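Local structure of serine-rich secreted cell wall anchored (LPXTG-motif ) protein (Lactobacillus reuteri ATCC 53608, 5NXK) at residues S151-P155 and D156-T160; M213-I216 and G217-Y221. The protein probably acts as a cell-wall-anchored beta-solenoid adhesin through which this gut bacterium attaches to host surfaces. All blocks are in the same frame, centred on the assembly; numbering follows the deposited sequence.

Contact 1 (S151-P155 and D156-T160)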
# COMPACT_ATOMS: atom_id res chain seq x y z
N SER A 151 -2.26 -12.06 6.68
CA SER A 151 -3.67 -12.44 6.80
C SER A 151 -4.27 -11.85 8.07
O SER A 151 -3.60 -11.75 9.10
CB SER A 151 -3.81 -13.96 6.80
OG SER A 151 -5.17 -14.32 6.94
N HIS A 152 -5.54 -11.46 8.01
CA HIS A 152 -6.19 -10.85 9.16
C HIS A 152 -7.67 -11.18 9.16
O HIS A 152 -8.28 -11.36 8.09
CB HIS A 152 -5.93 -9.34 9.16
CG HIS A 152 -6.43 -8.63 10.38
ND1 HIS A 152 -5.81 -8.74 11.61
CD2 HIS A 152 -7.44 -7.75 10.55
CE1 HIS A 152 -6.45 -7.99 12.49
NE2 HIS A 152 -7.44 -7.38 11.87
N ARG A 153 -8.26 -11.30 10.35
CA ARG A 153 -9.65 -11.70 10.46
C ARG A 153 -10.62 -10.63 9.96
O ARG A 153 -10.33 -9.44 10.05
CB ARG A 153 -9.99 -12.05 11.91
CG ARG A 153 -11.26 -12.87 12.07
CD ARG A 153 -11.82 -12.80 13.49
NE ARG A 153 -13.18 -13.35 13.55
CZ ARG A 153 -14.28 -12.66 13.28
NH1 ARG A 153 -14.22 -11.37 12.97
NH2 ARG A 153 -15.46 -13.26 13.35
N THR A 154 -11.75 -11.07 9.40
CA THR A 154 -12.87 -10.19 9.07
C THR A 154 -14.15 -10.95 9.42
O THR A 154 -14.11 -12.16 9.63
CB THR A 154 -12.90 -9.81 7.57
OG1 THR A 154 -13.45 -10.91 6.82
CG2 THR A 154 -11.52 -9.43 7.04
N PRO A 155 -15.30 -10.25 9.46
CA PRO A 155 -16.55 -10.98 9.68
C PRO A 155 -16.86 -12.03 8.61
O PRO A 155 -17.73 -12.88 8.84
CB PRO A 155 -17.61 -9.87 9.66
CG PRO A 155 -16.87 -8.64 10.04
CD PRO A 155 -15.52 -8.79 9.44
N ASP A 156 -16.19 -11.99 7.47
CA ASP A 156 -16.37 -13.00 6.43
C ASP A 156 -15.18 -13.94 6.31
O ASP A 156 -14.90 -14.46 5.23
CB ASP A 156 -16.64 -12.34 5.08
CG ASP A 156 -17.96 -11.59 5.04
OD1 ASP A 156 -18.84 -11.89 5.87
OD2 ASP A 156 -18.12 -10.70 4.17
N GLY A 157 -14.47 -14.15 7.41
CA GLY A 157 -13.33 -15.04 7.39
C GLY A 157 -12.03 -14.28 7.18
O GLY A 157 -12.06 -13.08 6.91
N ASP A 158 -10.91 -14.98 7.31
CA ASP A 158 -9.59 -14.38 7.19
C ASP A 158 -9.34 -13.95 5.76
O ASP A 158 -9.67 -14.68 4.83
CB ASP A 158 -8.49 -15.36 7.61
CG ASP A 158 -8.47 -15.63 9.10
OD1 ASP A 158 -9.16 -14.92 9.86
OD2 ASP A 158 -7.73 -16.55 9.52
N LYS A 159 -8.74 -12.78 5.58
CA LYS A 159 -8.40 -12.31 4.24
C LYS A 159 -6.94 -11.90 4.21
O LYS A 159 -6.41 -11.41 5.20
CB LYS A 159 -9.29 -11.13 3.82
CG LYS A 159 -10.79 -11.37 3.90
CD LYS A 159 -11.27 -12.41 2.88
CE LYS A 159 -12.75 -12.70 3.08
NZ LYS A 159 -13.28 -13.74 2.13
N THR A 160 -6.31 -12.09 3.06
CA THR A 160 -4.94 -11.64 2.84
C THR A 160 -4.98 -10.38 2.00
O THR A 160 -5.98 -10.11 1.34
CB THR A 160 -4.09 -12.69 2.13
OG1 THR A 160 -4.74 -13.07 0.90
CG2 THR A 160 -3.91 -13.92 3.01
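Thr154 meets Asp156 and Gly157 at the end of a beta hairpin, where residues 154 to 157 form a type I turn. The hairpin is an insertion in the chain between strands 143-146 and 163-164, laid against strands 186-191 and 221-226 of later solenoid coils. His152 and Lys159 are its hydrogen-bonded pair, with His152 N to Lys159 O at 2.9 Å. The non-hydrogen-bonded pair Ser151 and Thr160 lies beyond, at the open end. Gly157 N closes the turn by donating to Thr154 O at 3.0 Å. The Thr154 side chain grips it further. Its CB lies 3.4 Å from Gly157 O. OG1 sits between the backbone N and the carbonyl carbon (chi1 78°), a position that lets it face both arms of the turn. It donates to Gly157 O at 2.6 Å, in the plane of that carbonyl. It also accepts from Asp156 N at 3.0 Å, which makes an ST turn. The methyl CG2, beside the backbone N, packs 3.8 Å from Lys159 CG. Between the turn and the His152-Lys159 pair, Asp158 OD1 lies against CA and CB of Arg153. Asp156 OD2 makes a salt bridge with Arg251, and Arg153 O accepts a hydrogen bond from Gln255 NE2. The buried Thr154 hydroxyl is thus engaged as both donor and acceptor, which fixes its rotation and leaves the turn's shape set mainly by neutral bonds.

Contact 2 (M213-I216 and G217-Y221)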
# COMPACT_ATOMS: atom_id res chain seq x y z
N MET A 213 -6.48 -1.41 -11.26
CA MET A 213 -6.45 -2.63 -10.46
C MET A 213 -7.49 -3.60 -11.00
O MET A 213 -8.56 -3.80 -10.43
CB MET A 213 -6.66 -2.32 -8.97
CG MET A 213 -5.83 -1.15 -8.46
SD MET A 213 -5.57 -1.13 -6.65
CE MET A 213 -7.23 -0.76 -6.15
N GLU A 214 -7.15 -4.19 -12.14
CA GLU A 214 -8.06 -5.07 -12.86
C GLU A 214 -7.76 -6.51 -12.45
O GLU A 214 -7.02 -7.21 -13.13
CB GLU A 214 -7.90 -4.87 -14.36
CG GLU A 214 -8.45 -3.52 -14.81
CD GLU A 214 -8.27 -3.27 -16.30
OE1 GLU A 214 -7.13 -3.43 -16.80
OE2 GLU A 214 -9.26 -2.89 -16.95
N ASN A 215 -8.37 -6.94 -11.35
CA ASN A 215 -7.97 -8.17 -10.69
C ASN A 215 -9.14 -9.10 -10.44
O ASN A 215 -9.14 -9.89 -9.49
CB ASN A 215 -7.27 -7.81 -9.38
CG ASN A 215 -5.95 -7.08 -9.61
OD1 ASN A 215 -5.15 -7.51 -10.45
ND2 ASN A 215 -5.72 -5.98 -8.89
N ILE A 216 -10.11 -9.02 -11.34
CA ILE A 216 -11.35 -9.78 -11.23
C ILE A 216 -11.09 -11.30 -11.26
O ILE A 216 -11.90 -12.08 -10.76
CB ILE A 216 -12.33 -9.36 -12.35
CG1 ILE A 216 -13.75 -9.83 -12.05
CG2 ILE A 216 -11.85 -9.82 -13.72
CD1 ILE A 216 -14.81 -8.99 -12.72
N GLY A 217 -9.96 -11.72 -11.83
CA GLY A 217 -9.59 -13.13 -11.82
C GLY A 217 -9.12 -13.64 -10.45
O GLY A 217 -9.01 -14.84 -10.23
N ASN A 218 -8.88 -12.72 -9.52
CA ASN A 218 -8.18 -13.09 -8.29
C ASN A 218 -8.69 -12.43 -7.02
O ASN A 218 -8.93 -13.08 -6.01
CB ASN A 218 -6.69 -12.76 -8.44
CG ASN A 218 -5.92 -12.92 -7.13
OD1 ASN A 218 -5.37 -13.99 -6.86
ND2 ASN A 218 -5.89 -11.86 -6.32
N THR A 219 -8.83 -11.12 -7.07
CA THR A 219 -9.07 -10.31 -5.88
C THR A 219 -10.53 -10.31 -5.45
O THR A 219 -11.42 -10.23 -6.30
CB THR A 219 -8.58 -8.89 -6.14
OG1 THR A 219 -7.16 -8.91 -6.33
CG2 THR A 219 -8.92 -7.96 -5.00
N GLU A 220 -10.79 -10.41 -4.15
CA GLU A 220 -12.17 -10.30 -3.66
C GLU A 220 -12.59 -8.84 -3.50
O GLU A 220 -13.67 -8.46 -3.95
CB GLU A 220 -12.33 -11.05 -2.34
CG GLU A 220 -12.08 -12.54 -2.47
CD GLU A 220 -12.40 -13.31 -1.21
OE1 GLU A 220 -13.46 -13.95 -1.15
OE2 GLU A 220 -11.59 -13.25 -0.26
N TYR A 221 -11.76 -8.01 -2.85
CA TYR A 221 -12.05 -6.58 -2.74
C TYR A 221 -10.84 -5.78 -3.22
O TYR A 221 -9.73 -6.06 -2.79
CB TYR A 221 -12.34 -6.14 -1.30
CG TYR A 221 -13.01 -7.13 -0.40
CD1 TYR A 221 -14.18 -7.76 -0.77
CD2 TYR A 221 -12.47 -7.42 0.85
CE1 TYR A 221 -14.80 -8.66 0.07
CE2 TYR A 221 -13.08 -8.32 1.69
CZ TYR A 221 -14.24 -8.94 1.30
OH TYR A 221 -14.85 -9.84 2.15
O HOH W 1 -8.00 -10.47 -13.29
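Asn215 touches Thr219 across a tight turn of the beta-solenoid. The turn carries the chain from strand 210-214 of one sheet to strand 221-226 of another. Ahead of it, Glu214 O accepts a weak bond from a water, and the same water accepts from Gly217 N at 2.7 Å. Asn215 follows and does most of the work. Its backbone O takes two N-H groups: Asn218 N at 2.8 Å, from above the carbonyl plane, and Thr219 N at 2.7 Å, nearly along the C=O axis. Its CB lies 3.2 Å from Thr219 OG1. With CG beside the backbone N (chi1 -66°), the buried amide reaches the preceding coil, which holds it: OD1 accepts from Asn181 N, and ND2 donates to Leu179 O and Asp187 OD2. The Ile216 side chain packs on Ile278 and Gln304. Ile216 and Gly217 are the two central residues of the turn. Thr219 OG1 is itself bonded to Asp187 OD1. Asn218 ND2 donates to Thr184 O and also, at 3.2 Å, to Thr219 OG1, with OG1 only 2° out of the Asn218 amide plane.

Contact 1 is a surface contact in a hairpin laid against the solenoid. Contact 2 is partly buried and forms the corner between two of the solenoid's parallel sheets. The two hold different elements, and their centres are about 16 Å apart. Across each turn the bonds are neutral, but the side chains of contact 2 are also held by the Asp187 carboxylate. A threonine hydroxyl binds the hairpin turn, whereas a backbone carbonyl and a buried amide organise the corner. Charge joins them: Lys159 NZ of contact 1 makes a salt bridge of 3.0 Å with Glu220 OE2 of contact 2. Beside it, Tyr221 OH packs against Lys159 CE and Asp156 OD2, so the hairpin is tied onto the solenoid here.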